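Local coordinates for disulfide isomerase DsbG N-terminal domain-containing protein (Helicobacter pylori, PDB 3TDG) that is a DsbG-like thioredoxin-fold oxidoreductase, probably acting as a reductase or isomerase of protein disulfides, at residues S37-E40 with K41-K45; D100-L103 with V104-N108; T239-E242 with N243-K247. All blocks are in the same frame, centred on the assembly; numbering follows the deposited sequence.

Interaction 1 (S37-E40 with K41-K45); sequences SVIE and KQTNK
Thr43 folds its side chain back onto Ile39, one turn earlier in the helix, and its hydroxyl gives a hydrogen bond to the Ile39 carbonyl. Thr43 OG1 lies 2.9 Å from Ile39 O and comes in above the carbonyl plane. A chi1 of 67° puts OG1 between the backbone N and the carbonyl carbon of Thr43, where it reaches back to Ile39 O and forward to Lys45 N. Thr43 OG1 accepts from Lys45 N at 2.9 Å, which makes an ST turn. The hydroxyl bridges Ile39 O and Lys45 N.

The backbone bonds change along the segment. Lys41 N to Ser37 O is a regular helical bond of 3.2 Å. The bonds from Gln42 N and Thr43 N to Ile39 O are weak and bent. Asn44 N then reaches Glu40 O at 2.7 Å. Glu40 CA lies 3.4 Å from Lys45 O, as a carbon-donor contact.

The Ile39 methyl CG2 lies 3.5 Å from the hydroxyl OG1 of Thr43. Val38 and Gln42 run side by side, with Gln42 CG 3.3 Å from Val38 O. Gln42 NE2 bonds only weakly to Val38 O; its stronger partner is Ser95 O of the second subunit. Lys45 NZ forms a salt bridge with Asp68.

The arrangement is an ST turn where the chain leaves helical geometry at Asn44, whose phi is positive, near the second subunit.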
ATOM      1  N   SER A  37      20.367   6.450  24.730  1.00 41.90           N
ATOM      2  CA  SER A  37      20.904   5.199  25.153  1.00 42.23           C
ATOM      3  C   SER A  37      19.824   4.141  25.289  1.00 41.49           C
ATOM      4  O   SER A  37      20.035   3.004  24.977  1.00 41.10           O
ATOM      5  CB  SER A  37      21.700   5.406  26.426  1.00 42.52           C
ATOM      6  OG  SER A  37      21.422   4.427  27.365  1.00 46.09           O
ATOM      7  N   VAL A  38      18.649   4.545  25.710  1.00 40.44           N
ATOM      8  CA  VAL A  38      17.558   3.622  25.787  1.00 39.78           C
ATOM      9  C   VAL A  38      17.202   3.105  24.399  1.00 39.29           C
ATOM     10  O   VAL A  38      16.956   1.950  24.222  1.00 38.92           O
ATOM     11  CB  VAL A  38      16.355   4.234  26.462  1.00 39.90           C
ATOM     12  CG1 VAL A  38      15.228   3.316  26.407  1.00 39.35           C
ATOM     13  CG2 VAL A  38      16.665   4.570  27.866  1.00 39.79           C
ATOM     14  N   ILE A  39      17.211   3.970  23.415  1.00 38.23           N
ATOM     15  CA  ILE A  39      16.899   3.550  22.085  1.00 38.55           C
ATOM     16  C   ILE A  39      18.003   2.690  21.518  1.00 38.33           C
ATOM     17  O   ILE A  39      17.744   1.683  20.931  1.00 37.46           O
ATOM     18  CB  ILE A  39      16.619   4.724  21.168  1.00 38.26           C
ATOM     19  CG1 ILE A  39      15.250   5.289  21.465  1.00 38.87           C
ATOM     20  CG2 ILE A  39      16.618   4.296  19.749  1.00 39.05           C
ATOM     21  CD1 ILE A  39      15.060   6.663  20.984  1.00 40.43           C
ATOM     22  N   GLU A  40      19.238   3.098  21.710  1.00 38.21           N
ATOM     23  CA  GLU A  40      20.344   2.333  21.201  1.00 39.23           C
ATOM     24  C   GLU A  40      20.351   0.878  21.637  1.00 38.96           C
ATOM     25  O   GLU A  40      20.548   0.031  20.838  1.00 39.49           O
ATOM     26  CB  GLU A  40      21.658   2.988  21.532  1.00 38.94           C
ATOM     27  CG  GLU A  40      22.709   2.553  20.601  1.00 42.01           C
ATOM     28  CD  GLU A  40      24.036   3.169  20.850  1.00 43.87           C
ATOM     29  OE1 GLU A  40      24.286   3.655  21.944  1.00 45.41           O
ATOM     30  OE2 GLU A  40      24.830   3.153  19.934  1.00 46.48           O
ATOM     31  N   LYS A  41      20.118   0.615  22.906  1.00 38.84           N
ATOM     32  CA  LYS A  41      20.180  -0.753  23.443  1.00 39.82           C
ATOM     33  C   LYS A  41      19.174  -1.690  22.789  1.00 39.27           C
ATOM     34  O   LYS A  41      19.471  -2.871  22.583  1.00 38.69           O
ATOM     35  CB  LYS A  41      19.891  -0.796  24.946  1.00 39.91           C
ATOM     36  CG  LYS A  41      20.708   0.120  25.794  1.00 44.23           C
ATOM     37  CD  LYS A  41      20.088   0.185  27.218  1.00 50.17           C
ATOM     38  CE  LYS A  41      20.950  -0.545  28.244  1.00 53.21           C
ATOM     39  NZ  LYS A  41      22.331   0.058  28.287  1.00 54.13           N
ATOM     40  N   GLN A  42      17.973  -1.183  22.511  1.00 38.56           N
ATOM     41  CA  GLN A  42      16.934  -2.042  21.960  1.00 39.06           C
ATOM     42  C   GLN A  42      16.674  -1.877  20.453  1.00 38.15           C
ATOM     43  O   GLN A  42      15.778  -2.501  19.915  1.00 38.73           O
ATOM     44  CB  GLN A  42      15.650  -2.007  22.818  1.00 39.85           C
ATOM     45  CG  GLN A  42      15.137  -0.626  23.149  1.00 42.97           C
ATOM     46  CD  GLN A  42      14.153  -0.626  24.324  1.00 46.17           C
ATOM     47  OE1 GLN A  42      13.025  -1.092  24.203  1.00 48.78           O
ATOM     48  NE2 GLN A  42      14.581  -0.087  25.456  1.00 47.24           N
ATOM     49  N   THR A  43      17.478  -1.076  19.760  1.00 37.97           N
ATOM     50  CA  THR A  43      17.376  -1.017  18.296  1.00 38.02           C
ATOM     51  C   THR A  43      18.725  -1.116  17.611  1.00 38.44           C
ATOM     52  O   THR A  43      18.793  -1.337  16.408  1.00 38.27           O
ATOM     53  CB  THR A  43      16.743   0.307  17.804  1.00 37.52           C
ATOM     54  OG1 THR A  43      17.637   1.391  18.088  1.00 38.07           O
ATOM     55  CG2 THR A  43      15.418   0.542  18.460  1.00 35.29           C
ATOM     56  N   ASN A  44      19.789  -0.931  18.384  1.00 39.12           N
ATOM     57  CA  ASN A  44      21.121  -0.685  17.855  1.00 40.06           C
ATOM     58  C   ASN A  44      21.186   0.486  16.857  1.00 41.03           C
ATOM     59  O   ASN A  44      21.986   0.477  15.922  1.00 40.12           O
ATOM     60  CB  ASN A  44      21.766  -1.947  17.264  1.00 39.89           C
ATOM     61  CG  ASN A  44      23.258  -1.771  17.061  1.00 40.28           C
ATOM     62  OD1 ASN A  44      23.938  -1.226  17.923  1.00 41.71           O
ATOM     63  ND2 ASN A  44      23.758  -2.174  15.909  1.00 40.33           N
ATOM     64  N   LYS A  45      20.326   1.484  17.063  1.00 41.99           N
ATOM     65  CA  LYS A  45      20.420   2.743  16.327  1.00 42.57           C
ATOM     66  C   LYS A  45      20.730   3.860  17.309  1.00 42.69           C
ATOM     67  O   LYS A  45      20.009   4.051  18.301  1.00 42.37           O
ATOM     68  CB  LYS A  45      19.121   3.053  15.586  1.00 42.89           C
ATOM     69  CG  LYS A  45      18.893   2.227  14.351  1.00 43.83           C
ATOM     70  CD  LYS A  45      17.512   2.499  13.792  1.00 46.74           C
ATOM     71  CE  LYS A  45      17.224   1.599  12.612  1.00 47.15           C
ATOM     72  NZ  LYS A  45      16.483   2.300  11.547  1.00 48.46           N
TER

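Interaction 2 (D100-L103 with V104-N108); sequences DVQL and VAETN
The side-chain amide of Gln102 and the carboxylate of Glu106 meet one helical turn apart, their planes turned 36° from each other. Glu106 OE1 lies over a face of the amide, 2.9 Å from Gln102 NE2, and NE2 likewise stands off the carboxylate plane. Glu106 OE1 is also 3.4 Å from Gln102 CG, and thus meets the methylene as well as the amide end. This is an i to i+4 pair near the start of the long helix 98-129. Both residues are on its exposed side. Glu106 CG is turned away from its carbonyl carbon (chi1 -75°), which carries the chain back toward Gln102.

The backbone beneath is regular alpha helix. Glu106 N to Gln102 O is nearly straight, 174° at the hydrogen.

The inward side mixes apolar and polar groups. Leu103 and Thr107 run alongside each other and both touch Met63 of strand 62-67, while Val104 packs on Phe93. Val104 CG2 also lies 3.3 Å from Asp100 O. The Asp100 carboxylate accepts from Lys56 N, in the loop after strand 48-54. Val101 touches Gln42 of the second subunit.

Leu103 O receives two bonds from one residue. Thr107 N is 2.9 Å from Leu103 O, and Thr107 OG1, 2.8 Å away, comes from above the carbonyl plane.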
ATOM      1  N   ASP A 100      -1.042  22.277  22.151  1.00 49.56           N
ATOM      2  CA  ASP A 100      -0.324  21.000  22.013  1.00 49.19           C
ATOM      3  C   ASP A 100      -0.747  20.257  20.748  1.00 48.52           C
ATOM      4  O   ASP A 100       0.113  19.763  20.013  1.00 47.89           O
ATOM      5  CB  ASP A 100      -0.525  20.115  23.241  1.00 48.86           C
ATOM      6  CG  ASP A 100       0.242  20.615  24.471  1.00 50.07           C
ATOM      7  OD1 ASP A 100       1.084  21.542  24.365  1.00 51.88           O
ATOM      8  OD2 ASP A 100       0.014  20.046  25.561  1.00 50.26           O
ATOM      9  N   VAL A 101      -2.065  20.197  20.508  1.00 47.78           N
ATOM     10  CA  VAL A 101      -2.655  19.635  19.278  1.00 47.24           C
ATOM     11  C   VAL A 101      -2.034  20.299  18.051  1.00 47.56           C
ATOM     12  O   VAL A 101      -1.686  19.623  17.058  1.00 46.68           O
ATOM     13  CB  VAL A 101      -4.219  19.794  19.244  1.00 47.50           C
ATOM     14  CG1 VAL A 101      -4.800  19.346  17.897  1.00 46.81           C
ATOM     15  CG2 VAL A 101      -4.869  19.036  20.394  1.00 46.03           C
ATOM     16  N   GLN A 102      -1.882  21.621  18.146  1.00 47.59           N
ATOM     17  CA  GLN A 102      -1.293  22.420  17.084  1.00 47.92           C
ATOM     18  C   GLN A 102       0.205  22.128  16.916  1.00 47.36           C
ATOM     19  O   GLN A 102       0.672  21.919  15.792  1.00 46.76           O
ATOM     20  CB  GLN A 102      -1.511  23.913  17.338  1.00 48.18           C
ATOM     21  CG  GLN A 102      -0.445  24.781  16.693  1.00 51.44           C
ATOM     22  CD  GLN A 102      -0.857  26.218  16.521  1.00 57.01           C
ATOM     23  OE1 GLN A 102      -1.120  26.935  17.504  1.00 59.55           O
ATOM     24  NE2 GLN A 102      -0.905  26.663  15.265  1.00 56.69           N
ATOM     25  N   LEU A 103       0.945  22.155  18.027  1.00 46.23           N
ATOM     26  CA  LEU A 103       2.377  21.835  18.011  1.00 45.78           C
ATOM     27  C   LEU A 103       2.637  20.494  17.316  1.00 44.84           C
ATOM     28  O   LEU A 103       3.475  20.413  16.417  1.00 45.12           O
ATOM     29  CB  LEU A 103       2.953  21.797  19.423  1.00 45.43           C
ATOM     30  CG  LEU A 103       4.424  21.326  19.515  1.00 46.84           C
ATOM     31  CD1 LEU A 103       5.377  22.282  18.815  1.00 44.98           C
ATOM     32  CD2 LEU A 103       4.818  21.162  20.977  1.00 47.60           C
ATOM     33  N   VAL A 104       1.898  19.469  17.734  1.00 43.66           N
ATOM     34  CA  VAL A 104       2.000  18.127  17.185  1.00 43.18           C
ATOM     35  C   VAL A 104       1.652  18.111  15.687  1.00 43.06           C
ATOM     36  O   VAL A 104       2.365  17.492  14.899  1.00 42.56           O
ATOM     37  CB  VAL A 104       1.148  17.109  18.016  1.00 43.32           C
ATOM     38  CG1 VAL A 104       1.033  15.734  17.325  1.00 42.64           C
ATOM     39  CG2 VAL A 104       1.745  16.947  19.421  1.00 43.29           C
ATOM     40  N   ALA A 105       0.586  18.821  15.304  1.00 42.41           N
ATOM     41  CA  ALA A 105       0.180  18.918  13.912  1.00 41.95           C
ATOM     42  C   ALA A 105       1.265  19.533  13.039  1.00 41.75           C
ATOM     43  O   ALA A 105       1.583  18.990  11.973  1.00 41.07           O
ATOM     44  CB  ALA A 105      -1.146  19.699  13.767  1.00 42.40           C
ATOM     45  N   GLU A 106       1.812  20.662  13.486  1.00 41.54           N
ATOM     46  CA  GLU A 106       2.917  21.338  12.801  1.00 42.37           C
ATOM     47  C   GLU A 106       4.150  20.433  12.689  1.00 41.64           C
ATOM     48  O   GLU A 106       4.825  20.402  11.659  1.00 40.43           O
ATOM     49  CB  GLU A 106       3.325  22.611  13.560  1.00 42.70           C
ATOM     50  CG  GLU A 106       2.354  23.785  13.409  1.00 47.05           C
ATOM     51  CD  GLU A 106       2.483  24.849  14.502  1.00 52.93           C
ATOM     52  OE1 GLU A 106       1.794  25.896  14.383  1.00 55.93           O
ATOM     53  OE2 GLU A 106       3.246  24.647  15.480  1.00 56.12           O
ATOM     54  N   THR A 107       4.443  19.735  13.785  1.00 41.47           N
ATOM     55  CA  THR A 107       5.594  18.856  13.857  1.00 41.48           C
ATOM     56  C   THR A 107       5.410  17.686  12.896  1.00 41.39           C
ATOM     57  O   THR A 107       6.249  17.500  12.022  1.00 41.27           O
ATOM     58  CB  THR A 107       5.837  18.410  15.285  1.00 41.54           C
ATOM     59  OG1 THR A 107       6.087  19.583  16.079  1.00 41.84           O
ATOM     60  CG2 THR A 107       7.034  17.473  15.366  1.00 41.56           C
ATOM     61  N   ASN A 108       4.313  16.940  13.033  1.00 40.90           N
ATOM     62  CA  ASN A 108       4.002  15.863  12.100  1.00 41.72           C
ATOM     63  C   ASN A 108       4.119  16.298  10.633  1.00 41.74           C
ATOM     64  O   ASN A 108       4.792  15.643   9.851  1.00 41.58           O
ATOM     65  CB  ASN A 108       2.630  15.235  12.389  1.00 41.53           C
ATOM     66  CG  ASN A 108       2.630  14.399  13.673  1.00 43.17           C
ATOM     67  OD1 ASN A 108       3.682  14.158  14.271  1.00 45.64           O
ATOM     68  ND2 ASN A 108       1.449  13.972  14.109  1.00 42.93           N
TER

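Interaction 3 (T239-E242 with N243-K247); sequences TKVE and NTTKK
Thr244 and Thr245 each turn their hydroxyl back onto the carbonyl four residues earlier, on Lys240 and Val241. Each carbonyl oxygen thus accepts two hydrogen bonds from a single threonine. Lys240 O takes Thr244 OG1 at 2.7 Å and Thr244 N at 2.9 Å. Val241 O takes Thr245 OG1 at 2.8 Å and Thr245 N at 2.9 Å. In both pairs the hydroxyl and the amide come from opposite faces of the carbonyl plane, and the hydroxyl stands well out of it, by 37° at Lys240 and 36° at Val241. The rotamer is shared. OG1 points away from the residue's own carbonyl carbon, beside its backbone N, which points each hydroxyl at the preceding turn.

Thr245 OG1 has a further partner. It also accepts from Gly184 N, so this oxygen both gives and takes a bond.

The carbonyls of Thr239 and Glu242 each accept from a backbone N-H. Thr239 O accepts from Asn243 N, and Glu242 O from Lys246 N at 3.1 Å. Thr239 O also faces the flat side of the Asn243 side-chain amide, over CG and 3.2 Å from it. Asn243 OD1 makes no bond to Thr239 O, both atoms being acceptors. Thr239 OG1 is bonded to Glu235 O, one turn earlier.

The charged ends find partners beyond the segments. Lys240 NZ forms a salt bridge with Asp134, and Glu242 OE1 with Arg238.

Val241, Thr244 and Thr245 are buried on the inward side of helix 235-249, in the thioredoxin-fold part. Val241 packs on Ala194 and Gln198 of helix 188-206 and, like Thr244, on Tyr135. Thr245 rests on Val183, just past strand 177-182.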
ATOM      1  N   THR A 239      18.834  -3.330 -26.951  1.00 51.49           N
ATOM      2  CA  THR A 239      18.215  -4.018 -25.814  1.00 50.20           C
ATOM      3  C   THR A 239      18.715  -3.483 -24.460  1.00 48.88           C
ATOM      4  O   THR A 239      17.924  -3.289 -23.539  1.00 48.70           O
ATOM      5  CB  THR A 239      18.446  -5.544 -25.891  1.00 50.45           C
ATOM      6  OG1 THR A 239      18.058  -6.008 -27.189  1.00 52.61           O
ATOM      7  CG2 THR A 239      17.631  -6.287 -24.826  1.00 50.19           C
ATOM      8  N   LYS A 240      20.023  -3.256 -24.353  1.00 47.14           N
ATOM      9  CA  LYS A 240      20.617  -2.649 -23.165  1.00 46.02           C
ATOM     10  C   LYS A 240      20.032  -1.243 -22.913  1.00 44.98           C
ATOM     11  O   LYS A 240      19.669  -0.899 -21.776  1.00 43.52           O
ATOM     12  CB  LYS A 240      22.137  -2.573 -23.306  1.00 46.00           C
ATOM     13  CG  LYS A 240      22.817  -2.174 -22.028  1.00 46.61           C
ATOM     14  CD  LYS A 240      24.274  -1.844 -22.229  1.00 48.82           C
ATOM     15  CE  LYS A 240      25.017  -2.081 -20.918  1.00 49.56           C
ATOM     16  NZ  LYS A 240      26.407  -1.561 -20.927  1.00 52.25           N
ATOM     17  N   VAL A 241      19.938  -0.449 -23.982  1.00 43.96           N
ATOM     18  CA  VAL A 241      19.257   0.852 -23.934  1.00 42.56           C
ATOM     19  C   VAL A 241      17.810   0.709 -23.450  1.00 42.93           C
ATOM     20  O   VAL A 241      17.383   1.446 -22.547  1.00 41.65           O
ATOM     21  CB  VAL A 241      19.312   1.595 -25.302  1.00 42.71           C
ATOM     22  CG1 VAL A 241      18.315   2.753 -25.350  1.00 39.67           C
ATOM     23  CG2 VAL A 241      20.738   2.091 -25.574  1.00 41.26           C
ATOM     24  N   GLU A 242      17.062  -0.219 -24.053  1.00 43.23           N
ATOM     25  CA  GLU A 242      15.652  -0.414 -23.705  1.00 45.25           C
ATOM     26  C   GLU A 242      15.474  -0.807 -22.240  1.00 44.78           C
ATOM     27  O   GLU A 242      14.599  -0.272 -21.579  1.00 45.28           O
ATOM     28  CB  GLU A 242      14.951  -1.425 -24.638  1.00 45.77           C
ATOM     29  CG  GLU A 242      14.721  -0.890 -26.066  1.00 50.26           C
ATOM     30  CD  GLU A 242      14.204  -1.950 -27.054  1.00 54.26           C
ATOM     31  OE1 GLU A 242      13.801  -1.560 -28.169  1.00 56.89           O
ATOM     32  OE2 GLU A 242      14.203  -3.158 -26.730  1.00 55.85           O
ATOM     33  N   ASN A 243      16.319  -1.713 -21.743  1.00 44.90           N
ATOM     34  CA  ASN A 243      16.277  -2.162 -20.339  1.00 44.77           C
ATOM     35  C   ASN A 243      16.713  -1.091 -19.350  1.00 43.72           C
ATOM     36  O   ASN A 243      16.073  -0.898 -18.313  1.00 43.18           O
ATOM     37  CB  ASN A 243      17.138  -3.427 -20.126  1.00 45.28           C
ATOM     38  CG  ASN A 243      16.611  -4.649 -20.897  1.00 48.61           C
ATOM     39  OD1 ASN A 243      15.529  -4.623 -21.494  1.00 51.87           O
ATOM     40  ND2 ASN A 243      17.395  -5.725 -20.894  1.00 51.53           N
ATOM     41  N   THR A 244      17.809  -0.400 -19.666  1.00 42.33           N
ATOM     42  CA  THR A 244      18.297   0.665 -18.804  1.00 41.54           C
ATOM     43  C   THR A 244      17.245   1.792 -18.675  1.00 41.03           C
ATOM     44  O   THR A 244      16.972   2.278 -17.568  1.00 40.07           O
ATOM     45  CB  THR A 244      19.645   1.216 -19.300  1.00 41.45           C
ATOM     46  OG1 THR A 244      20.564   0.132 -19.473  1.00 41.06           O
ATOM     47  CG2 THR A 244      20.248   2.204 -18.304  1.00 41.67           C
ATOM     48  N   THR A 245      16.653   2.168 -19.809  1.00 40.58           N
ATOM     49  CA  THR A 245      15.679   3.253 -19.887  1.00 40.66           C
ATOM     50  C   THR A 245      14.409   2.893 -19.106  1.00 41.64           C
ATOM     51  O   THR A 245      13.907   3.705 -18.318  1.00 40.77           O
ATOM     52  CB  THR A 245      15.342   3.585 -21.364  1.00 40.24           C
ATOM     53  OG1 THR A 245      16.535   4.020 -22.033  1.00 39.42           O
ATOM     54  CG2 THR A 245      14.280   4.686 -21.483  1.00 40.30           C
ATOM     55  N   LYS A 246      13.897   1.681 -19.328  1.00 42.91           N
ATOM     56  CA  LYS A 246      12.709   1.190 -18.603  1.00 44.90           C
ATOM     57  C   LYS A 246      12.834   1.344 -17.095  1.00 44.72           C
ATOM     58  O   LYS A 246      11.863   1.723 -16.437  1.00 45.17           O
ATOM     59  CB  LYS A 246      12.440  -0.285 -18.911  1.00 45.66           C
ATOM     60  CG  LYS A 246      11.499  -0.542 -20.085  1.00 49.68           C
ATOM     61  CD  LYS A 246      10.868  -1.946 -20.016  1.00 54.08           C
ATOM     62  CE  LYS A 246      10.128  -2.159 -18.696  1.00 56.83           C
ATOM     63  NZ  LYS A 246       9.059  -3.204 -18.820  1.00 60.68           N
ATOM     64  N   LYS A 247      14.026   1.062 -16.567  1.00 45.05           N
ATOM     65  CA  LYS A 247      14.285   1.026 -15.120  1.00 46.02           C
ATOM     66  C   LYS A 247      14.487   2.413 -14.509  1.00 45.75           C
ATOM     67  O   LYS A 247      14.190   2.639 -13.319  1.00 45.15           O
ATOM     68  CB  LYS A 247      15.510   0.153 -14.816  1.00 46.34           C
ATOM     69  CG  LYS A 247      15.225  -1.359 -14.750  1.00 50.07           C
ATOM     70  CD  LYS A 247      16.519  -2.173 -14.553  1.00 54.26           C
ATOM     71  CE  LYS A 247      16.236  -3.667 -14.414  1.00 56.34           C
ATOM     72  NZ  LYS A 247      16.129  -4.312 -15.758  1.00 60.71           N
TER

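Following the chain from the N terminus, the three contacts come in series, and none nests in or crosses another. None closes a long loop. Interaction 1 lies where the chain leaves helix 33-43; interactions 2 and 3 lie within one helix each. Interaction 1 precedes the antiparallel sheet of the N-terminal region and adjoins its strand 85-88. Interaction 2 follows that sheet, near the start of helix 98-129, which runs on toward the thioredoxin-fold part. Both regions meet the second subunit. The centres of interactions 1 and 2 are about 26 Å apart. Interaction 3 lies on helix 235-249, about 45 Å from interaction 2 between centres, beside the mixed sheet.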